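PDB 6T2R: beta-glycosidase from Bacteroides caccae, which probably hydrolyses internal beta-galactosidic bonds of mucin O-glycans, as an endo-acting member of glycoside hydrolase family 16. Local coordinates for residues P124-L129 with Q228-D233; G142-M147 with Y190-W195; E148-D153 with G238-T243; I155-V160 with G177-I182. All coordinates share one frame; numbering follows the deposited sequence.

How the contacts relate
Contacts 1 and 4 lie in one run of antiparallel strands: 125-130 pairs with 228-233 in contact 1 and with 143-145 and 147-148 on its other side, and 155-161 carries the run on to 177-181 in contact 4. Of contact 2 only 142-147 belongs to this run; 190-195 lies in the layer packed against it, and no hydrogen bond joins the two. Contact 1 is deeply buried, its centre about 3 Å from that of the chain; contact 4 is only partly buried. Both rely on backbone hydrogen bonds. Contact 3 joins two loops farther out, its centre about 15 Å from that of the chain, through a tryptophan face and one hydrogen bond from an asparagine amide.

Contact 1: P124-L129 with Q228-D233; sequences PAIWTL and QYLLID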
loop_
_atom_site.group_PDB
_atom_site.type_symbol
_atom_site.label_atom_id
_atom_site.label_comp_id
_atom_site.label_asym_id
_atom_site.label_seq_id
_atom_site.Cartn_x
_atom_site.Cartn_y
_atom_site.Cartn_z
ATOM N N PRO A 124 -5.323 -1.519 8.141
ATOM C CA PRO A 124 -4.677 -2.150 6.987
ATOM C C PRO A 124 -4.296 -1.104 5.928
ATOM O O PRO A 124 -5.028 -0.164 5.772
ATOM C CB PRO A 124 -5.760 -3.067 6.425
ATOM C CG PRO A 124 -7.040 -2.373 6.882
ATOM C CD PRO A 124 -6.724 -1.941 8.290
ATOM N N ALA A 125 -3.146 -1.282 5.287
ATOM C CA ALA A 125 -2.579 -0.315 4.332
ATOM C C ALA A 125 -2.134 -1.012 3.053
ATOM O O ALA A 125 -1.755 -2.206 3.085
ATOM C CB ALA A 125 -1.428 0.447 4.962
ATOM N N ILE A 126 -2.163 -0.266 1.952
ATOM C CA ILE A 126 -1.554 -0.630 0.640
ATOM C C ILE A 126 -0.699 0.567 0.244
ATOM O O ILE A 126 -1.232 1.683 0.170
ATOM C CB ILE A 126 -2.652 -0.925 -0.402
ATOM C CG1 ILE A 126 -3.571 -2.058 0.063
ATOM C CG2 ILE A 126 -2.035 -1.191 -1.763
ATOM C CD1 ILE A 126 -4.859 -2.240 -0.722
ATOM N N TRP A 127 0.583 0.371 -0.009
ATOM C CA TRP A 127 1.467 1.538 -0.117
ATOM C C TRP A 127 2.780 1.159 -0.758
ATOM O O TRP A 127 3.073 -0.060 -0.866
ATOM C CB TRP A 127 1.621 2.164 1.267
ATOM C CG TRP A 127 2.185 1.312 2.361
ATOM C CD1 TRP A 127 1.686 0.151 2.894
ATOM C CD2 TRP A 127 3.299 1.679 3.201
ATOM N NE1 TRP A 127 2.449 -0.247 3.967
ATOM C CE2 TRP A 127 3.443 0.663 4.169
ATOM C CE3 TRP A 127 4.198 2.761 3.201
ATOM C CZ2 TRP A 127 4.440 0.702 5.129
ATOM C CZ3 TRP A 127 5.196 2.801 4.152
ATOM C CH2 TRP A 127 5.299 1.781 5.100
ATOM N N THR A 128 3.517 2.181 -1.193
ATOM C CA THR A 128 4.816 2.012 -1.858
ATOM C C THR A 128 5.874 2.932 -1.253
ATOM O O THR A 128 5.556 4.018 -0.766
ATOM C CB THR A 128 4.714 2.225 -3.370
ATOM O OG1 THR A 128 4.646 3.632 -3.622
ATOM C CG2 THR A 128 3.561 1.446 -3.966
ATOM N N LEU A 129 7.099 2.417 -1.309
ATOM C CA LEU A 129 8.372 3.008 -0.850
ATOM C C LEU A 129 9.376 2.854 -1.985
ATOM O O LEU A 129 9.158 2.049 -2.876
ATOM C CB LEU A 129 8.820 2.275 0.418
ATOM C CG LEU A 129 8.019 2.628 1.672
ATOM C CD1 LEU A 129 8.542 1.850 2.844
ATOM C CD2 LEU A 129 8.048 4.130 1.944
ATOM N N GLN A 228 9.586 1.775 -7.353
ATOM C CA GLN A 228 8.845 1.553 -6.094
ATOM C C GLN A 228 8.848 0.059 -5.777
ATOM O O GLN A 228 8.889 -0.754 -6.736
ATOM C CB GLN A 228 7.419 2.100 -6.274
ATOM C CG GLN A 228 7.389 3.563 -6.731
ATOM C CD GLN A 228 7.641 4.513 -5.584
ATOM O OE1 GLN A 228 7.148 4.292 -4.480
ATOM N NE2 GLN A 228 8.446 5.554 -5.825
ATOM N N TYR A 229 8.769 -0.296 -4.494
ATOM C CA TYR A 229 8.254 -1.621 -4.070
ATOM C C TYR A 229 6.912 -1.420 -3.359
ATOM O O TYR A 229 6.646 -0.319 -2.801
ATOM C CB TYR A 229 9.296 -2.391 -3.265
ATOM C CG TYR A 229 9.516 -2.006 -1.819
ATOM C CD1 TYR A 229 8.863 -2.681 -0.807
ATOM C CD2 TYR A 229 10.445 -1.041 -1.456
ATOM C CE1 TYR A 229 9.092 -2.388 0.529
ATOM C CE2 TYR A 229 10.686 -0.736 -0.126
ATOM C CZ TYR A 229 10.026 -1.429 0.867
ATOM O OH TYR A 229 10.269 -1.177 2.179
ATOM N N LEU A 230 6.093 -2.473 -3.388
ATOM C CA LEU A 230 4.682 -2.467 -2.940
ATOM C C LEU A 230 4.595 -3.238 -1.632
ATOM O O LEU A 230 5.245 -4.281 -1.529
ATOM C CB LEU A 230 3.846 -3.174 -4.002
ATOM C CG LEU A 230 2.377 -3.328 -3.651
ATOM C CD1 LEU A 230 1.713 -1.985 -3.331
ATOM C CD2 LEU A 230 1.658 -4.015 -4.798
ATOM N N LEU A 231 3.909 -2.665 -0.670
ATOM C CA LEU A 231 3.605 -3.241 0.658
ATOM C C LEU A 231 2.081 -3.352 0.740
ATOM O O LEU A 231 1.366 -2.342 0.400
ATOM C CB LEU A 231 4.124 -2.320 1.778
ATOM C CG LEU A 231 5.624 -1.990 1.762
ATOM C CD1 LEU A 231 5.914 -0.770 0.875
ATOM C CD2 LEU A 231 6.125 -1.702 3.166
ATOM N N ILE A 232 1.620 -4.484 1.236
ATOM C CA ILE A 232 0.199 -4.785 1.564
ATOM C C ILE A 232 0.211 -5.452 2.933
ATOM O O ILE A 232 0.888 -6.499 3.052
ATOM C CB ILE A 232 -0.472 -5.693 0.519
ATOM C CG1 ILE A 232 -0.359 -5.106 -0.888
ATOM C CG2 ILE A 232 -1.920 -5.911 0.943
ATOM C CD1 ILE A 232 -0.809 -6.007 -2.010
ATOM N N ASP A 233 -0.402 -4.849 3.949
ATOM C CA ASP A 233 -0.176 -5.401 5.302
ATOM C C ASP A 233 -1.262 -4.926 6.244
ATOM O O ASP A 233 -1.663 -3.753 6.165
ATOM C CB ASP A 233 1.228 -5.038 5.822
ATOM C CG ASP A 233 1.409 -3.548 6.084
ATOM O OD1 ASP A 233 1.541 -2.784 5.101
ATOM O OD2 ASP A 233 1.342 -3.165 7.264
HETATM O O HOH W 1 7.170 5.946 -2.507
#
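Trp127 and Leu231 meet as a hydrogen-bonded pair midway along two antiparallel strands, 125-129 and 228-233, of the beta-jelly roll common to family 16 enzymes. Backbone bonds come in pairs, at Ala125 with Asp233, Trp127 with Leu231 and Leu129 with Tyr229; the shortest runs from Leu231 N to Trp127 O at 2.7 Å. The non-hydrogen-bonded pairs, Ile126 with Ile232 and Thr128 with Leu230, put their side chains on the face covered by strands 187-195 and 251-263.

Apolar contacts follow both faces. Leu231 lays its CB over the five-membered ring of Trp127, 3.7 Å from the centroid, in a CH-pi contact, and its CD2 reaches CZ2 of the same indole at 3.5 Å. Leu129 runs alongside Tyr229, with CB 3.6 Å from CE2. On the covered face Ile126 CG2 lies 4.1 Å from Leu230 CD1.

Polar side chains close the two ends. The Gln228 chain bends at chi2 (-79°), bringing OE1 back to accept from Thr128 OG1 at 2.7 Å; a water donates to this OE1 and to Thr128 O, while NE2 bonds Ile226 O. Asp233 gives OD2 to Gln235 NE2. With CG of Trp127 wedged between its own N and carbonyl carbon (chi1 59°), the indole leans across the strands, and its NE1 donates within the ring plane to Asp233 OD1, 2.9 Å away, the carboxylate plane turned 52° from the ring.

Contact 2: G142-M147 with Y190-W195; sequences GEVDIM and YGVDFW
The Tyr190 ring carries Met147 on one face: CG sits over the centre, 3.4 Å from the centroid, in a CH-pi contact, and SD stands farther out above the same face at 4.8 Å from the centroid, a Met-aromatic contact. In Met147 CG is anti to the backbone N (chi1 -168°) and the chain folds at the next two torsions, which leaves the sulfur above the ring, beyond CG. The other flat group, Phe194, meets Val144 at the far end of the contact, its CZ 4.3 Å from CG2 of the valine.

Between the two rings the aliphatic side chains interdigitate. Ile146 presses CG2 against the backbone of Tyr190, 3.6 Å from its C, and turns CD1 to Val192 CG1 at 3.8 Å. Val192 uses its other branch, CG2, to touch Val144 CG1 at 4.1 Å.

A classic beta bulge sets Ile146 and Met147 together across from Ile126, and as a result two consecutive side chains are directed at 190-195. Glu143 and Asp145 lie on the opposite face beside Trp127; with Glu148 they spell the Glu-X-Asp-X-X-Glu signature of the family 16 active-site strand. No hydrogen bond crosses between the segments, and Ile146 O is engaged by Gln158 NE2 instead. The two layers of the jelly roll are therefore joined here by apolar burial and shape, with the acidic groups of the signature kept to the other side.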
loop_
_atom_site.group_PDB
_atom_site.type_symbol
_atom_site.label_atom_id
_atom_site.label_comp_id
_atom_site.label_asym_id
_atom_site.label_seq_id
_atom_site.Cartn_x
_atom_site.Cartn_y
_atom_site.Cartn_z
ATOM N N GLY A 142 10.416 9.635 -0.337
ATOM C CA GLY A 142 8.967 9.655 -0.586
ATOM C C GLY A 142 8.261 8.403 -0.084
ATOM O O GLY A 142 8.908 7.341 0.094
ATOM N N GLU A 143 6.952 8.521 0.084
ATOM C CA GLU A 143 6.026 7.435 0.474
ATOM C C GLU A 143 4.686 7.720 -0.214
ATOM O O GLU A 143 4.275 8.914 -0.279
ATOM C CB GLU A 143 5.850 7.387 1.995
ATOM C CG GLU A 143 4.989 6.214 2.486
ATOM C CD GLU A 143 4.524 6.360 3.927
ATOM O OE1 GLU A 143 3.383 6.030 4.227
ATOM O OE2 GLU A 143 5.320 6.818 4.743
ATOM N N VAL A 144 4.057 6.673 -0.745
ATOM C CA VAL A 144 2.748 6.753 -1.429
ATOM C C VAL A 144 1.812 5.756 -0.750
ATOM O O VAL A 144 2.031 4.554 -0.846
ATOM C CB VAL A 144 2.903 6.472 -2.927
ATOM C CG1 VAL A 144 1.559 6.488 -3.645
ATOM C CG2 VAL A 144 3.870 7.451 -3.570
ATOM N N ASP A 145 0.801 6.273 -0.081
ATOM C CA ASP A 145 -0.234 5.462 0.603
ATOM C C ASP A 145 -1.396 5.301 -0.372
ATOM O O ASP A 145 -2.151 6.255 -0.563
ATOM C CB ASP A 145 -0.585 6.147 1.927
ATOM C CG ASP A 145 0.622 6.253 2.847
ATOM O OD1 ASP A 145 1.565 5.454 2.662
ATOM O OD2 ASP A 145 0.615 7.125 3.727
ATOM N N ILE A 146 -1.521 4.146 -1.002
ATOM C CA ILE A 146 -2.648 3.858 -1.944
ATOM C C ILE A 146 -3.929 3.586 -1.143
ATOM O O ILE A 146 -5.020 3.929 -1.626
ATOM C CB ILE A 146 -2.266 2.695 -2.868
ATOM C CG1 ILE A 146 -0.927 2.975 -3.559
ATOM C CG2 ILE A 146 -3.394 2.416 -3.843
ATOM C CD1 ILE A 146 -0.313 1.830 -4.348
ATOM N N MET A 147 -3.823 3.032 0.072
ATOM C CA MET A 147 -5.005 2.788 0.943
ATOM C C MET A 147 -4.579 2.715 2.414
ATOM O O MET A 147 -3.622 1.997 2.732
ATOM C CB MET A 147 -5.669 1.476 0.518
ATOM C CG MET A 147 -7.037 1.211 1.102
ATOM S SD MET A 147 -7.005 0.692 2.825
ATOM C CE MET A 147 -6.198 -0.908 2.673
ATOM N N TYR A 190 -8.257 -0.006 -5.113
ATOM C CA TYR A 190 -7.384 1.122 -4.707
ATOM C C TYR A 190 -6.280 1.285 -5.740
ATOM O O TYR A 190 -5.600 0.283 -6.057
ATOM C CB TYR A 190 -6.898 0.891 -3.272
ATOM C CG TYR A 190 -8.042 0.633 -2.315
ATOM C CD1 TYR A 190 -8.789 1.681 -1.814
ATOM C CD2 TYR A 190 -8.434 -0.658 -1.984
ATOM C CE1 TYR A 190 -9.860 1.462 -0.969
ATOM C CE2 TYR A 190 -9.502 -0.903 -1.139
ATOM C CZ TYR A 190 -10.208 0.166 -0.620
ATOM O OH TYR A 190 -11.257 -0.049 0.229
ATOM N N GLY A 191 -6.133 2.502 -6.267
ATOM C CA GLY A 191 -5.189 2.794 -7.360
ATOM C C GLY A 191 -4.473 4.138 -7.223
ATOM O O GLY A 191 -5.004 5.080 -6.573
ATOM N N VAL A 192 -3.255 4.199 -7.750
ATOM C CA VAL A 192 -2.477 5.444 -7.942
ATOM C C VAL A 192 -1.881 5.365 -9.345
ATOM O O VAL A 192 -1.494 4.226 -9.745
ATOM C CB VAL A 192 -1.408 5.632 -6.851
ATOM C CG1 VAL A 192 -0.260 4.599 -6.946
ATOM C CG2 VAL A 192 -0.883 7.074 -6.851
ATOM N N ASP A 193 -1.857 6.493 -10.044
ATOM C CA ASP A 193 -1.167 6.667 -11.345
ATOM C C ASP A 193 0.039 7.579 -11.126
ATOM O O ASP A 193 -0.142 8.695 -10.491
ATOM C CB ASP A 193 -2.105 7.272 -12.391
ATOM C CG ASP A 193 -3.348 6.442 -12.698
ATOM O OD1 ASP A 193 -3.383 5.226 -12.312
ATOM O OD2 ASP A 193 -4.281 7.013 -13.324
ATOM N N PHE A 194 1.220 7.121 -11.568
ATOM C CA PHE A 194 2.491 7.889 -11.543
ATOM C C PHE A 194 2.693 8.575 -12.893
ATOM O O PHE A 194 2.748 7.871 -13.922
ATOM C CB PHE A 194 3.685 6.982 -11.284
ATOM C CG PHE A 194 3.786 6.427 -9.882
ATOM C CD1 PHE A 194 3.015 5.337 -9.487
ATOM C CD2 PHE A 194 4.679 6.962 -8.972
ATOM C CE1 PHE A 194 3.124 4.803 -8.216
ATOM C CE2 PHE A 194 4.800 6.410 -7.707
ATOM C CZ PHE A 194 4.019 5.342 -7.328
ATOM N N TRP A 195 2.771 9.908 -12.883
ATOM C CA TRP A 195 3.186 10.730 -14.048
ATOM C C TRP A 195 4.365 11.608 -13.645
ATOM O O TRP A 195 4.580 11.862 -12.450
ATOM C CB TRP A 195 2.025 11.573 -14.577
ATOM C CG TRP A 195 0.764 10.803 -14.859
ATOM C CD1 TRP A 195 -0.412 10.867 -14.166
ATOM C CD2 TRP A 195 0.542 9.867 -15.931
ATOM N NE1 TRP A 195 -1.355 10.070 -14.748
ATOM C CE2 TRP A 195 -0.798 9.440 -15.833
ATOM C CE3 TRP A 195 1.316 9.409 -16.988
ATOM C CZ2 TRP A 195 -1.368 8.550 -16.737
ATOM C CZ3 TRP A 195 0.753 8.521 -17.880
ATOM C CH2 TRP A 195 -0.567 8.100 -17.754
#

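Contact 3: E148-D153 with G238-T243; sequences ERLNHD and GSWVGT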
loop_
_atom_site.group_PDB
_atom_site.type_symbol
_atom_site.label_atom_id
_atom_site.label_comp_id
_atom_site.label_asym_id
_atom_site.label_seq_id
_atom_site.Cartn_x
_atom_site.Cartn_y
_atom_site.Cartn_z
ATOM N N GLU A 148 -5.300 3.430 3.271
ATOM C CA GLU A 148 -5.329 3.252 4.738
ATOM C C GLU A 148 -6.789 3.284 5.178
ATOM O O GLU A 148 -7.482 4.178 4.735
ATOM C CB GLU A 148 -4.502 4.365 5.341
ATOM C CG GLU A 148 -3.105 4.357 4.761
ATOM C CD GLU A 148 -2.111 5.053 5.626
ATOM O OE1 GLU A 148 -1.872 6.269 5.348
ATOM O OE2 GLU A 148 -1.622 4.399 6.563
ATOM N N ARG A 149 -7.258 2.265 5.892
ATOM C CA ARG A 149 -8.642 2.221 6.435
ATOM C C ARG A 149 -8.575 2.014 7.960
ATOM O O ARG A 149 -8.153 0.938 8.444
ATOM C CB ARG A 149 -9.483 1.179 5.698
ATOM C CG ARG A 149 -10.977 1.486 5.715
ATOM C CD ARG A 149 -11.629 1.413 7.092
ATOM N NE ARG A 149 -11.673 0.017 7.455
ATOM C CZ ARG A 149 -12.707 -0.791 7.226
ATOM N NH1 ARG A 149 -13.844 -0.326 6.744
ATOM N NH2 ARG A 149 -12.602 -2.077 7.497
ATOM N N LEU A 150 -9.031 3.031 8.674
ATOM C CA LEU A 150 -9.018 3.123 10.157
ATOM C C LEU A 150 -10.292 2.503 10.735
ATOM O O LEU A 150 -11.411 2.919 10.346
ATOM C CB LEU A 150 -8.952 4.606 10.546
ATOM C CG LEU A 150 -7.563 5.198 10.798
ATOM C CD1 LEU A 150 -6.530 4.667 9.824
ATOM C CD2 LEU A 150 -7.607 6.712 10.745
ATOM N N ASN A 151 -10.131 1.617 11.711
ATOM C CA ASN A 151 -11.245 1.243 12.613
ATOM C C ASN A 151 -12.370 0.651 11.758
ATOM O O ASN A 151 -12.105 -0.315 11.020
ATOM C CB ASN A 151 -11.637 2.452 13.478
ATOM C CG ASN A 151 -10.506 2.814 14.414
ATOM O OD1 ASN A 151 -10.055 1.970 15.195
ATOM N ND2 ASN A 151 -10.006 4.037 14.316
ATOM N N HIS A 152 -13.583 1.192 11.892
ATOM C CA HIS A 152 -14.803 0.770 11.152
ATOM C C HIS A 152 -15.158 1.817 10.085
ATOM O O HIS A 152 -16.295 1.801 9.675
ATOM C CB HIS A 152 -15.970 0.536 12.152
ATOM C CG HIS A 152 -15.727 -0.582 13.122
ATOM N ND1 HIS A 152 -16.319 -1.852 12.975
ATOM C CD2 HIS A 152 -14.946 -0.657 14.229
ATOM C CE1 HIS A 152 -15.905 -2.649 13.945
ATOM N NE2 HIS A 152 -15.063 -1.941 14.728
ATOM N N ASP A 153 -14.249 2.684 9.632
ATOM C CA ASP A 153 -14.641 3.823 8.750
ATOM C C ASP A 153 -15.195 3.275 7.430
ATOM O O ASP A 153 -14.727 2.255 6.954
ATOM C CB ASP A 153 -13.483 4.777 8.426
ATOM C CG ASP A 153 -12.803 5.474 9.601
ATOM O OD1 ASP A 153 -13.359 5.481 10.694
ATOM O OD2 ASP A 153 -11.704 6.033 9.393
ATOM N N GLY A 238 -1.650 2.215 17.246
ATOM C CA GLY A 238 -0.752 3.356 17.002
ATOM C C GLY A 238 -1.461 4.642 17.378
ATOM O O GLY A 238 -2.664 4.597 17.735
ATOM N N SER A 239 -0.762 5.771 17.293
ATOM C CA SER A 239 -1.291 7.043 17.829
ATOM C C SER A 239 -2.420 7.483 16.912
ATOM O O SER A 239 -3.380 8.028 17.424
ATOM C CB SER A 239 -0.212 8.094 17.977
ATOM O OG SER A 239 0.773 7.928 16.975
ATOM N N TRP A 240 -2.317 7.212 15.613
ATOM C CA TRP A 240 -3.326 7.667 14.620
ATOM C C TRP A 240 -4.636 6.876 14.782
ATOM O O TRP A 240 -5.720 7.485 14.884
ATOM C CB TRP A 240 -2.760 7.584 13.195
ATOM C CG TRP A 240 -3.692 8.126 12.160
ATOM C CD1 TRP A 240 -4.618 9.105 12.346
ATOM C CD2 TRP A 240 -3.790 7.736 10.778
ATOM N NE1 TRP A 240 -5.289 9.349 11.179
ATOM C CE2 TRP A 240 -4.799 8.530 10.198
ATOM C CE3 TRP A 240 -3.147 6.774 9.980
ATOM C CZ2 TRP A 240 -5.171 8.405 8.863
ATOM C CZ3 TRP A 240 -3.482 6.673 8.645
ATOM C CH2 TRP A 240 -4.484 7.478 8.097
ATOM N N VAL A 241 -4.571 5.557 14.808
ATOM C CA VAL A 241 -5.816 4.732 14.733
ATOM C C VAL A 241 -6.477 4.650 16.114
ATOM O O VAL A 241 -7.704 4.517 16.166
ATOM C CB VAL A 241 -5.513 3.343 14.154
ATOM C CG1 VAL A 241 -4.638 2.514 15.091
ATOM C CG2 VAL A 241 -6.797 2.633 13.762
ATOM N N GLY A 242 -5.700 4.750 17.190
ATOM C CA GLY A 242 -6.241 4.681 18.560
ATOM C C GLY A 242 -6.075 3.276 19.098
ATOM O O GLY A 242 -5.300 2.473 18.496
ATOM N N THR A 243 -6.764 2.956 20.183
ATOM C CA THR A 243 -6.512 1.695 20.924
ATOM C C THR A 243 -7.164 0.537 20.175
ATOM O O THR A 243 -8.214 0.713 19.552
ATOM C CB THR A 243 -7.007 1.764 22.377
ATOM O OG1 THR A 243 -8.378 2.177 22.345
ATOM C CG2 THR A 243 -6.192 2.706 23.244
#
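Leu150 fits against one face of the Trp240 indole, with CD2 3.4 Å from CE2 and 3.7 Å from the centroid of the five-membered ring, a CH-pi contact near the rim. Its other methyl, CD1, follows the six-membered ring and comes within 3.8 Å of CZ3. In Trp240 CG is anti to the backbone N (chi1 -176°), which carries the indole out to the leucine. At the edge of the indole, near its plane, the buried Glu148 sets its carboxylate, with OE2 3.6 Å from CZ3 and the two planes 63° apart. Val241 completes the close-fitting part, its CG2 4.0 Å from Leu150 CG, and Trp123 packs against Leu150, Trp240 and Val241 alike.

The solvent side is looser. Trp240 is itself exposed, and His152, exposed in the type II' turn from Leu150 to Asp153, bonds Asp248 instead. Glu148 is the last acid of the family's active-site signature, so the exposed indole beside it is consistent with a place along the substrate cleft.

Asn151 ties the loops together: ND2 donates to Val241 O at 3.0 Å and 170°, in the amide plane and onto a lone pair of the carbonyl, while OD1 accepts from Gly121 N. With both ends of the amide engaged, its rotation is fixed, and the single hydrogen bond between the two segments adds direction to a contact otherwise made by packing.

Contact 4: I155-V160 with G177-I182; sequences IVYQTV and GNTIPI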
loop_
_atom_site.group_PDB
_atom_site.type_symbol
_atom_site.label_atom_id
_atom_site.label_comp_id
_atom_site.label_asym_id
_atom_site.label_seq_id
_atom_site.Cartn_x
_atom_site.Cartn_y
_atom_site.Cartn_z
ATOM N N ILE A 155 -14.751 5.191 4.899
ATOM C CA ILE A 155 -13.854 5.985 4.002
ATOM C C ILE A 155 -12.444 5.414 4.111
ATOM O O ILE A 155 -12.160 4.763 5.125
ATOM C CB ILE A 155 -13.849 7.456 4.411
ATOM C CG1 ILE A 155 -13.392 7.577 5.871
ATOM C CG2 ILE A 155 -15.210 8.097 4.106
ATOM C CD1 ILE A 155 -12.865 8.938 6.281
ATOM N N VAL A 156 -11.601 5.704 3.125
ATOM C CA VAL A 156 -10.149 5.396 3.195
ATOM C C VAL A 156 -9.403 6.703 2.969
ATOM O O VAL A 156 -9.960 7.619 2.327
ATOM C CB VAL A 156 -9.705 4.333 2.179
ATOM C CG1 VAL A 156 -10.394 3.000 2.403
ATOM C CG2 VAL A 156 -9.874 4.824 0.750
ATOM N N TYR A 157 -8.181 6.744 3.465
ATOM C CA TYR A 157 -7.193 7.818 3.216
ATOM C C TYR A 157 -6.309 7.365 2.057
ATOM O O TYR A 157 -5.818 6.211 2.054
ATOM C CB TYR A 157 -6.383 8.088 4.481
ATOM C CG TYR A 157 -7.190 8.612 5.647
ATOM C CD1 TYR A 157 -8.055 7.786 6.354
ATOM C CD2 TYR A 157 -7.062 9.919 6.071
ATOM C CE1 TYR A 157 -8.793 8.251 7.429
ATOM C CE2 TYR A 157 -7.785 10.397 7.155
ATOM C CZ TYR A 157 -8.650 9.560 7.833
ATOM O OH TYR A 157 -9.367 10.023 8.888
ATOM N N GLN A 158 -6.070 8.276 1.131
ATOM C CA GLN A 158 -4.933 8.186 0.198
ATOM C C GLN A 158 -4.024 9.397 0.477
ATOM O O GLN A 158 -4.566 10.517 0.701
ATOM C CB GLN A 158 -5.493 8.070 -1.217
ATOM C CG GLN A 158 -6.365 6.819 -1.412
ATOM C CD GLN A 158 -6.824 6.662 -2.845
ATOM O OE1 GLN A 158 -7.626 7.472 -3.332
ATOM N NE2 GLN A 158 -6.302 5.650 -3.533
ATOM N N THR A 159 -2.700 9.194 0.516
ATOM C CA THR A 159 -1.739 10.188 1.066
ATOM C C THR A 159 -0.354 10.021 0.452
ATOM O O THR A 159 -0.051 8.921 -0.009
ATOM C CB THR A 159 -1.566 10.047 2.577
ATOM O OG1 THR A 159 -2.819 9.717 3.156
ATOM C CG2 THR A 159 -1.083 11.332 3.208
ATOM N N VAL A 160 0.414 11.110 0.408
ATOM C CA VAL A 160 1.871 11.098 0.092
ATOM C C VAL A 160 2.565 11.693 1.306
ATOM O O VAL A 160 1.971 12.548 1.976
ATOM C CB VAL A 160 2.276 11.838 -1.209
ATOM C CG1 VAL A 160 1.531 11.308 -2.413
ATOM C CG2 VAL A 160 2.082 13.348 -1.139
ATOM N N GLY A 177 -3.025 14.783 1.065
ATOM C CA GLY A 177 -3.926 13.643 1.308
ATOM C C GLY A 177 -5.399 13.987 1.170
ATOM O O GLY A 177 -5.747 15.152 1.171
ATOM N N ASN A 178 -6.233 12.980 0.975
ATOM C CA ASN A 178 -7.697 13.174 0.925
ATOM C C ASN A 178 -8.382 11.837 1.201
ATOM O O ASN A 178 -7.858 10.791 0.799
ATOM C CB ASN A 178 -8.113 13.770 -0.428
ATOM C CG ASN A 178 -9.445 14.480 -0.355
ATOM O OD1 ASN A 178 -9.658 15.226 0.567
ATOM N ND2 ASN A 178 -10.330 14.253 -1.314
ATOM N N THR A 179 -9.563 11.892 1.800
ATOM C CA THR A 179 -10.441 10.727 2.029
ATOM C C THR A 179 -11.482 10.641 0.928
ATOM O O THR A 179 -11.760 11.629 0.268
ATOM C CB THR A 179 -11.139 10.778 3.390
ATOM O OG1 THR A 179 -12.007 11.898 3.309
ATOM C CG2 THR A 179 -10.188 10.903 4.549
ATOM N N ILE A 180 -11.951 9.431 0.699
ATOM C CA ILE A 180 -13.027 9.107 -0.260
ATOM C C ILE A 180 -13.809 7.929 0.324
ATOM O O ILE A 180 -13.250 7.079 1.023
ATOM C CB ILE A 180 -12.435 8.852 -1.659
ATOM C CG1 ILE A 180 -13.534 8.640 -2.699
ATOM C CG2 ILE A 180 -11.426 7.713 -1.660
ATOM C CD1 ILE A 180 -13.132 9.010 -4.094
ATOM N N PRO A 181 -15.146 7.920 0.180
ATOM C CA PRO A 181 -15.952 6.823 0.700
ATOM C C PRO A 181 -15.650 5.537 -0.071
ATOM O O PRO A 181 -15.306 5.633 -1.263
ATOM C CB PRO A 181 -17.425 7.249 0.487
ATOM C CG PRO A 181 -17.354 8.751 0.200
ATOM C CD PRO A 181 -15.975 8.992 -0.392
ATOM N N ILE A 182 -15.873 4.414 0.614
ATOM C CA ILE A 182 -15.824 3.047 0.029
ATOM C C ILE A 182 -17.130 2.300 0.332
ATOM O O ILE A 182 -17.907 2.749 1.179
ATOM C CB ILE A 182 -14.594 2.286 0.572
ATOM C CG1 ILE A 182 -14.674 2.081 2.082
ATOM C CG2 ILE A 182 -13.297 2.998 0.179
ATOM C CD1 ILE A 182 -13.755 1.004 2.577
#
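Val156 and Ile180 exchange backbone hydrogen bonds across two antiparallel strands, Val156 N giving to Ile180 O at 3.0 Å and Ile180 N to Val156 O at 3.1 Å. Gln158 and Asn178 repeat the exchange; Gln158 N to Asn178 O is almost straight, 175° at the hydrogen. Asn178 O takes a second bond, from Asn208 ND2, and is thus gripped twice. The groups of 155-160 that turn to the other side are used as well, Tyr157 N by Glu148 O and Thr159 O by Asp145 N.

The buried amide of Gln158 is satisfied beyond the strand pair. Its chain runs out extended past CG, which lets NE2 reach Ile146 O and His202 O while OE1 accepts from Asn208 ND2.

Carbon-to-carbon contacts line both faces. Thr179 sets CG2 over a face of the Tyr157 ring, 3.6 Å from the centroid, the two side chains lying alongside; the same methyl is 3.7 Å from Ile155 CD1. On the face of Val156, Ile182 CG2 approaches Val156 CG1 at 3.7 Å, and Ile180 CG2 approaches Val156 CG2 at 4.1 Å. At the Thr159 end Gly177 brings its CA to 3.2 Å from Gln158 O, a CA-H...O contact.

Hydrogen-bonded and non-hydrogen-bonded pairs take turns as in any regular antiparallel pairing; here the pair forms part of the family 16 beta-jelly roll, joining strand 177-181 to the neighbour of the signature strand 143-145.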